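Probable leucine/isoleucine/valine-binding protein (Rhodopirellula baltica, PDB 4KV7) probably binds branched-chain amino acids or related small ligands as the periplasmic receptor of an ABC-type importer. Local coordinates at residues L282-Y286 with S303-I308; H39-A43 with A289-Y293. The protein carries 1 engineered substitution. All coordinates share one frame; numbering follows the deposited sequence. Where two conformers were deposited one is given.

Contact 1: residues L282-Y286 with S303-I308; sequences LVREY and SLEGYI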
ATOM      1  N   LEU A 282       4.611 -10.465  14.995  1.00 12.27           N
ATOM      2  CA  LEU A 282       3.944  -9.197  14.697  0.59 12.01           C
ATOM      3  C   LEU A 282       2.509  -9.420  14.265  1.00 10.79           C
ATOM      4  O   LEU A 282       1.611  -8.660  14.642  1.00 10.85           O
ATOM      5  CB  LEU A 282       4.675  -8.419  13.601  0.59 13.78           C
ATOM      6  CG  LEU A 282       4.040  -7.074  13.203  0.59 18.32           C
ATOM      7  CD1 LEU A 282       5.107  -6.125  12.753  0.59 24.81           C
ATOM      8  CD2 LEU A 282       2.974  -7.197  12.096  0.59  9.24           C
ATOM      9  N   VAL A 283       2.294 -10.440  13.442  1.00 10.32           N
ATOM     10  CA  VAL A 283       0.955 -10.694  12.926  1.00 10.04           C
ATOM     11  C   VAL A 283       0.014 -11.152  14.031  1.00  9.90           C
ATOM     12  O   VAL A 283      -1.147 -10.746  14.052  1.00 10.44           O
ATOM     13  CB  VAL A 283       0.965 -11.671  11.739  1.00 10.65           C
ATOM     14  CG1 VAL A 283      -0.447 -11.906  11.244  1.00 11.90           C
ATOM     15  CG2 VAL A 283       1.830 -11.124  10.612  1.00 12.12           C
ATOM     16  N   ARG A 284       0.499 -11.963  14.962  1.00 11.31           N
ATOM     17  CA  ARG A 284      -0.328 -12.355  16.102  1.00 12.63           C
ATOM     18  C   ARG A 284      -0.703 -11.127  16.932  1.00 12.39           C
ATOM     19  O   ARG A 284      -1.831 -11.001  17.408  1.00 11.97           O
ATOM     20  CB  ARG A 284       0.387 -13.391  16.970  1.00 13.94           C
ATOM     21  CG  ARG A 284       0.785 -14.639  16.210  1.00 14.92           C
ATOM     22  CD  ARG A 284       1.279 -15.728  17.139  1.00 13.84           C
ATOM     23  NE  ARG A 284       2.417 -15.309  17.959  1.00 14.81           N
ATOM     24  CZ  ARG A 284       3.351 -16.138  18.432  1.00 14.88           C
ATOM     25  NH1 ARG A 284       3.305 -17.432  18.161  1.00 13.48           N
ATOM     26  NH2 ARG A 284       4.339 -15.674  19.186  1.00 15.83           N
ATOM     27  N   GLU A 285       0.244 -10.204  17.075  1.00 12.19           N
ATOM     28  CA  GLU A 285       0.015  -8.953  17.792  1.00 12.65           C
ATOM     29  C   GLU A 285      -1.000  -8.062  17.066  1.00 10.94           C
ATOM     30  O   GLU A 285      -1.853  -7.434  17.690  1.00 11.26           O
ATOM     31  CB  GLU A 285       1.350  -8.232  18.028  1.00 12.87           C
ATOM     32  CG  GLU A 285       2.204  -8.903  19.115  1.00 14.03           C
ATOM     33  CD  GLU A 285       3.691  -8.570  19.043  1.00 15.17           C
ATOM     34  OE1 GLU A 285       4.134  -7.877  18.111  1.00 15.28           O
ATOM     35  OE2 GLU A 285       4.429  -9.026  19.937  1.00 21.35           O
ATOM     36  N   TYR A 286      -0.910  -8.013  15.747  1.00 10.29           N
ATOM     37  CA  TYR A 286      -1.912  -7.349  14.926  1.00 10.37           C
ATOM     38  C   TYR A 286      -3.296  -7.920  15.198  1.00  9.30           C
ATOM     39  O   TYR A 286      -4.243  -7.174  15.409  1.00 10.06           O
ATOM     40  CB  TYR A 286      -1.550  -7.508  13.447  1.00 10.09           C
ATOM     41  CG  TYR A 286      -2.704  -7.301  12.484  1.00  9.75           C
ATOM     42  CD1 TYR A 286      -3.213  -6.032  12.226  1.00  9.16           C
ATOM     43  CD2 TYR A 286      -3.268  -8.383  11.816  1.00  9.57           C
ATOM     44  CE1 TYR A 286      -4.259  -5.854  11.333  1.00  9.70           C
ATOM     45  CE2 TYR A 286      -4.309  -8.218  10.928  1.00 10.45           C
ATOM     46  CZ  TYR A 286      -4.804  -6.956  10.681  1.00  9.27           C
ATOM     47  OH  TYR A 286      -5.843  -6.827   9.788  1.00 10.28           O
ATOM     48  N   SER A 303      -5.190  -3.248   6.578  1.00  8.14           N
ATOM     49  CA  SER A 303      -5.069  -2.846   7.970  1.00  8.82           C
ATOM     50  C   SER A 303      -3.821  -3.409   8.633  1.00  8.17           C
ATOM     51  O   SER A 303      -3.291  -2.787   9.545  1.00  8.85           O
ATOM     52  CB  SER A 303      -6.321  -3.162   8.786  1.00  9.32           C
ATOM     53  OG  SER A 303      -6.640  -4.536   8.760  1.00  9.53           O
ATOM     54  N   LEU A 304      -3.335  -4.571   8.192  1.00  8.57           N
ATOM     55  CA  LEU A 304      -2.066  -5.070   8.702  1.00  8.69           C
ATOM     56  C   LEU A 304      -0.948  -4.091   8.366  1.00  8.15           C
ATOM     57  O   LEU A 304      -0.109  -3.794   9.214  1.00  8.94           O
ATOM     58  CB  LEU A 304      -1.772  -6.463   8.146  1.00  9.04           C
ATOM     59  CG  LEU A 304      -0.392  -7.046   8.452  1.00  8.47           C
ATOM     60  CD1 LEU A 304      -0.124  -7.069   9.961  1.00  9.98           C
ATOM     61  CD2 LEU A 304      -0.306  -8.448   7.894  1.00 10.14           C
ATOM     62  N   GLU A 305      -0.936  -3.555   7.144  1.00  8.29           N
ATOM     63  CA  GLU A 305       0.051  -2.533   6.809  1.00  8.47           C
ATOM     64  C   GLU A 305      -0.093  -1.290   7.701  1.00  7.95           C
ATOM     65  O   GLU A 305       0.905  -0.750   8.176  1.00  8.77           O
ATOM     66  CB  GLU A 305      -0.018  -2.159   5.325  1.00  8.72           C
ATOM     67  CG  GLU A 305       1.061  -1.183   4.890  1.00  9.27           C
ATOM     68  CD  GLU A 305       1.106  -0.956   3.390  1.00  8.45           C
ATOM     69  OE1 GLU A 305       0.397  -1.666   2.637  1.00  8.46           O
ATOM     70  OE2 GLU A 305       1.849  -0.046   2.953  1.00  8.89           O
ATOM     71  N   GLY A 306      -1.322  -0.836   7.930  1.00  7.78           N
ATOM     72  CA  GLY A 306      -1.531   0.321   8.784  1.00  9.24           C
ATOM     73  C   GLY A 306      -1.036   0.075  10.201  1.00  8.01           C
ATOM     74  O   GLY A 306      -0.410   0.939  10.830  1.00  9.39           O
ATOM     75  N   TYR A 307      -1.299  -1.123  10.709  1.00  8.36           N
ATOM     76  CA  TYR A 307      -0.832  -1.519  12.027  1.00  9.49           C
ATOM     77  C   TYR A 307       0.695  -1.502  12.111  1.00  8.85           C
ATOM     78  O   TYR A 307       1.267  -1.019  13.088  1.00  9.67           O
ATOM     79  CB  TYR A 307      -1.404  -2.891  12.399  1.00  9.50           C
ATOM     80  CG  TYR A 307      -0.887  -3.417  13.709  1.00  9.45           C
ATOM     81  CD1 TYR A 307      -1.423  -2.981  14.914  1.00 10.70           C
ATOM     82  CD2 TYR A 307       0.151  -4.343  13.747  1.00 10.47           C
ATOM     83  CE1 TYR A 307      -0.938  -3.454  16.118  1.00 10.44           C
ATOM     84  CE2 TYR A 307       0.633  -4.825  14.945  1.00 10.47           C
ATOM     85  CZ  TYR A 307       0.095  -4.373  16.122  1.00 10.51           C
ATOM     86  OH  TYR A 307       0.611  -4.876  17.295  1.00 12.84           O
ATOM     87  N   ILE A 308       1.361  -2.034  11.092  1.00  9.12           N
ATOM     88  CA  ILE A 308       2.823  -2.022  11.023  1.00  9.47           C
ATOM     89  C   ILE A 308       3.366  -0.596  11.033  1.00  9.22           C
ATOM     90  O   ILE A 308       4.302  -0.287  11.778  1.00  9.59           O
ATOM     91  CB  ILE A 308       3.317  -2.778   9.784  1.00  9.48           C
ATOM     92  CG1 ILE A 308       3.097  -4.272   9.995  1.00  9.38           C
ATOM     93  CG2 ILE A 308       4.790  -2.466   9.494  1.00 10.50           C
ATOM     94  CD1 ILE A 308       3.200  -5.121   8.746  1.00 10.74           C
TER
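Helix segments 282-286 and 303-308 cross steeply, their N-to-C directions 104° apart and their axes 10.4 Å from one another at closest; Y286 and Y307 have the nearest CA atoms, 6.6 Å apart. The two tyrosines carry the contact by reaching past each other. Y286, its CG anti to the backbone N (chi1 160°), lays one ring face over the start of the partner helix: L304 CA sits 3.9 Å from the ring centroid, while L304 CD1 touches Y286 CG. At the far end of the ring, in its plane, Y286 OH donates a 2.6 Å hydrogen bond to S303 OG; the backbone N of S300 also bonds this hydroxyl, so two partners fix the buried phenol. Y307 answers in kind, one face covered by Y286 CA, 3.8 Å from its centroid. The rings form an offset edge-to-face pair, the Y286 edge toward the Y307 face, planes at 60°. Y307 OH is hydrogen-bonded beyond the contact, to E47 of helix 31-50 and R311 of its own helix. This is mainly aromatic and apolar helix-helix packing pinned by one buried hydroxyl bond, joining consecutive helices 281-293 and 301-319 of the periplasmic binding protein fold.

Contact 2: residues H39-A43 with A289-Y293; sequences HGILA and AMRDY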
ATOM      1  N   HIS A  39      -7.948   2.168  10.187  1.00  9.32           N
ATOM      2  CA  HIS A  39      -8.205   1.211  11.255  1.00 10.07           C
ATOM      3  C   HIS A  39      -6.923   0.565  11.779  1.00  9.89           C
ATOM      4  O   HIS A  39      -6.785   0.351  12.984  1.00 10.30           O
ATOM      5  CB  HIS A  39      -9.181   0.125  10.811  1.00 11.58           C
ATOM      6  CG  HIS A  39     -10.607   0.576  10.752  1.00 11.75           C
ATOM      7  ND1 HIS A  39     -11.179   1.368  11.722  1.00 12.93           N
ATOM      8  CD2 HIS A  39     -11.581   0.319   9.848  1.00 14.16           C
ATOM      9  CE1 HIS A  39     -12.445   1.588  11.412  1.00 14.72           C
ATOM     10  NE2 HIS A  39     -12.715   0.957  10.285  1.00 14.68           N
ATOM     11  N   GLY A  40      -6.005   0.211  10.884  1.00  9.10           N
ATOM     12  CA  GLY A  40      -4.759  -0.410  11.313  1.00  9.64           C
ATOM     13  C   GLY A  40      -3.934   0.508  12.198  1.00  9.27           C
ATOM     14  O   GLY A  40      -3.416   0.085  13.237  1.00  9.94           O
ATOM     15  N   ILE A  41      -3.815   1.766  11.787  1.00  9.68           N
ATOM     16  CA  ILE A  41      -3.118   2.761  12.596  1.00 10.78           C
ATOM     17  C   ILE A  41      -3.810   2.932  13.949  1.00  9.70           C
ATOM     18  O   ILE A  41      -3.161   2.960  15.001  1.00 10.52           O
ATOM     19  CB  ILE A  41      -3.044   4.117  11.854  1.00 12.27           C
ATOM     20  CG1 ILE A  41      -2.097   4.022  10.658  1.00 15.43           C
ATOM     21  CG2 ILE A  41      -2.627   5.246  12.805  1.00 14.72           C
ATOM     22  CD1 ILE A  41      -0.651   4.140  11.031  1.00 18.67           C
ATOM     23  N   LEU A  42      -5.131   3.050  13.934  1.00  9.71           N
ATOM     24  CA  LEU A  42      -5.851   3.251  15.181  1.00 10.36           C
ATOM     25  C   LEU A  42      -5.771   2.042  16.101  1.00 10.00           C
ATOM     26  O   LEU A  42      -5.730   2.193  17.320  1.00 11.34           O
ATOM     27  CB  LEU A  42      -7.304   3.637  14.913  1.00 10.95           C
ATOM     28  CG  LEU A  42      -7.507   5.028  14.305  1.00 11.37           C
ATOM     29  CD1 LEU A  42      -8.972   5.262  13.976  1.00 13.05           C
ATOM     30  CD2 LEU A  42      -6.990   6.123  15.243  1.00 13.96           C
ATOM     31  N   ALA A  43      -5.722   0.842  15.532  1.00 10.17           N
ATOM     32  CA  ALA A  43      -5.561  -0.351  16.356  1.00 10.62           C
ATOM     33  C   ALA A  43      -4.185  -0.342  17.029  1.00 10.70           C
ATOM     34  O   ALA A  43      -4.049  -0.703  18.203  1.00 11.58           O
ATOM     35  CB  ALA A  43      -5.746  -1.610  15.533  1.00 10.71           C
ATOM     36  N   ALA A 289      -4.559  -6.866  18.593  1.00 10.87           N
ATOM     37  CA  ALA A 289      -4.873  -5.441  18.615  1.00 11.84           C
ATOM     38  C   ALA A 289      -6.187  -5.174  17.901  1.00 10.49           C
ATOM     39  O   ALA A 289      -7.016  -4.406  18.393  1.00 11.55           O
ATOM     40  CB  ALA A 289      -3.751  -4.628  17.999  1.00 11.55           C
HETATM   41  N   MSE A 290      -6.387  -5.812  16.751  1.00 10.95           N
HETATM   42  CA  MSE A 290      -7.646  -5.673  16.017  1.00 10.58           C
HETATM   43  C   MSE A 290      -8.836  -6.198  16.807  1.00 12.05           C
HETATM   44  O   MSE A 290      -9.907  -5.576  16.828  1.00 12.25           O
HETATM   45  CB  MSE A 290      -7.565  -6.394  14.673  1.00 10.77           C
HETATM   46  CG  MSE A 290      -6.647  -5.719  13.677  1.00 11.40           C
HETATM   47 SE   MSE A 290      -7.376  -4.072  12.927  0.66 11.81          SE
HETATM   48  CE  MSE A 290      -8.691  -4.887  11.747  1.00 14.19           C
ATOM     49  N   ARG A 291      -8.655  -7.346  17.452  1.00 11.81           N
ATOM     50  CA  ARG A 291      -9.734  -7.958  18.208  1.00 12.26           C
ATOM     51  C   ARG A 291     -10.187  -7.035  19.341  1.00 12.53           C
ATOM     52  O   ARG A 291     -11.389  -6.880  19.588  1.00 13.56           O
ATOM     53  CB  ARG A 291      -9.299  -9.314  18.765  1.00 11.99           C
ATOM     54  CG  ARG A 291     -10.442 -10.124  19.360  1.00 14.07           C
ATOM     55  CD  ARG A 291      -9.980 -11.492  19.855  1.00 16.53           C
ATOM     56  NE  ARG A 291      -8.986 -11.371  20.919  1.00 18.99           N
ATOM     57  CZ  ARG A 291      -7.685 -11.608  20.764  1.00 17.37           C
ATOM     58  NH1 ARG A 291      -7.207 -12.004  19.592  1.00 17.44           N
ATOM     59  NH2 ARG A 291      -6.856 -11.459  21.787  1.00 21.17           N
ATOM     60  N   ASP A 292      -9.226  -6.419  20.027  1.00 13.62           N
ATOM     61  CA  ASP A 292      -9.541  -5.520  21.134  1.00 14.60           C
ATOM     62  C   ASP A 292     -10.074  -4.177  20.640  1.00 14.01           C
ATOM     63  O   ASP A 292     -10.902  -3.553  21.301  1.00 16.14           O
ATOM     64  CB  ASP A 292      -8.312  -5.290  22.018  1.00 15.43           C
ATOM     65  CG  ASP A 292      -8.003  -6.474  22.923  1.00 17.58           C
ATOM     66  OD1 ASP A 292      -8.805  -7.435  22.965  1.00 18.63           O
ATOM     67  OD2 ASP A 292      -6.956  -6.427  23.605  1.00 21.43           O
ATOM     68  N   TYR A 293      -9.589  -3.729  19.487  1.00 13.34           N
ATOM     69  CA  TYR A 293      -9.985  -2.440  18.916  1.00 13.54           C
ATOM     70  C   TYR A 293     -11.420  -2.487  18.394  1.00 13.80           C
ATOM     71  O   TYR A 293     -12.244  -1.633  18.740  1.00 15.10           O
ATOM     72  CB  TYR A 293      -8.982  -2.043  17.822  1.00 13.59           C
ATOM     73  CG  TYR A 293      -9.400  -0.929  16.885  1.00 12.40           C
ATOM     74  CD1 TYR A 293      -9.438   0.396  17.310  1.00 13.96           C
ATOM     75  CD2 TYR A 293      -9.726  -1.201  15.566  1.00 14.01           C
ATOM     76  CE1 TYR A 293      -9.808   1.415  16.441  1.00 14.38           C
ATOM     77  CE2 TYR A 293     -10.095  -0.189  14.691  1.00 14.24           C
ATOM     78  CZ  TYR A 293     -10.134   1.112  15.144  1.00 14.23           C
ATOM     79  OH  TYR A 293     -10.490   2.125  14.291  1.00 15.26           O
TER
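H39 and Y293 meet at the outer side of a right-angled helix crossing, where segments 39-43 and 289-293 run at 90° with their axes 9.6 Å apart at closest. H39 ND1 and Y293 OH are 2.8 Å apart in a hydrogen bond whose angle is 157°; either atom could be the donor. Each polar atom lies near the plane of the other's ring, and the ring planes are turned by 61°, an oblique pairing rather than a stack. The tyrosine side chain reaches out over helix 31-50.

The tight part is centred on A43, whose CA is 5.5 Å from Y293 CA, the shortest such separation between the segments. One face of the Y293 ring rests on the backbone at L42 and A43, with A43 N 4.1 Å above the plane over the ring centre. The methyl of A43 also meets the selenium of M290, at 3.9 Å from CB to SE; this residue is selenomethionine, and its chain bends at chi2 and chi3 to bring SE there. The methyls of A43 and A289, with CB atoms 4.4 Å apart, are consistent with the close approach here. In the periplasmic binding protein fold, the crossing packs helix 31-50, early in the chain, against helix 281-293, far along it. On the more solvent-accessible side, the partly exposed H39 and L42 meet the hydroxyl end of Y293, with L42 CD1 3.5 Å from Y293 OH. Replacing Y293 by an alanine would probably leave H39 ND1 without this partner and uncover the backbone at L42 and A43.

In the fold
Contacts 1 and 2 lie about 8 Å apart, centre to centre, and share helix 281-293: residues 282-286 meet helix 301-319, whereas 289-293, about two turns on, meet helix 31-50. Direct packing closes the triangle of helices. Y307 CE1 approaches A289 CB to 3.6 Å, and S303 OG lies 3.6 Å from M290 CE; both extend the packing of helix 301-319 against helix 281-293 from contact 1 to contact 2. G306 O to I41 CD1, 3.2 Å, joins the other two helices directly. Contact 1 is buried, about 13 Å from the chain centre, and contact 2, at about 18 Å, is partly exposed. In this family ligands usually bind between two lobes; these contacts pack helices within one.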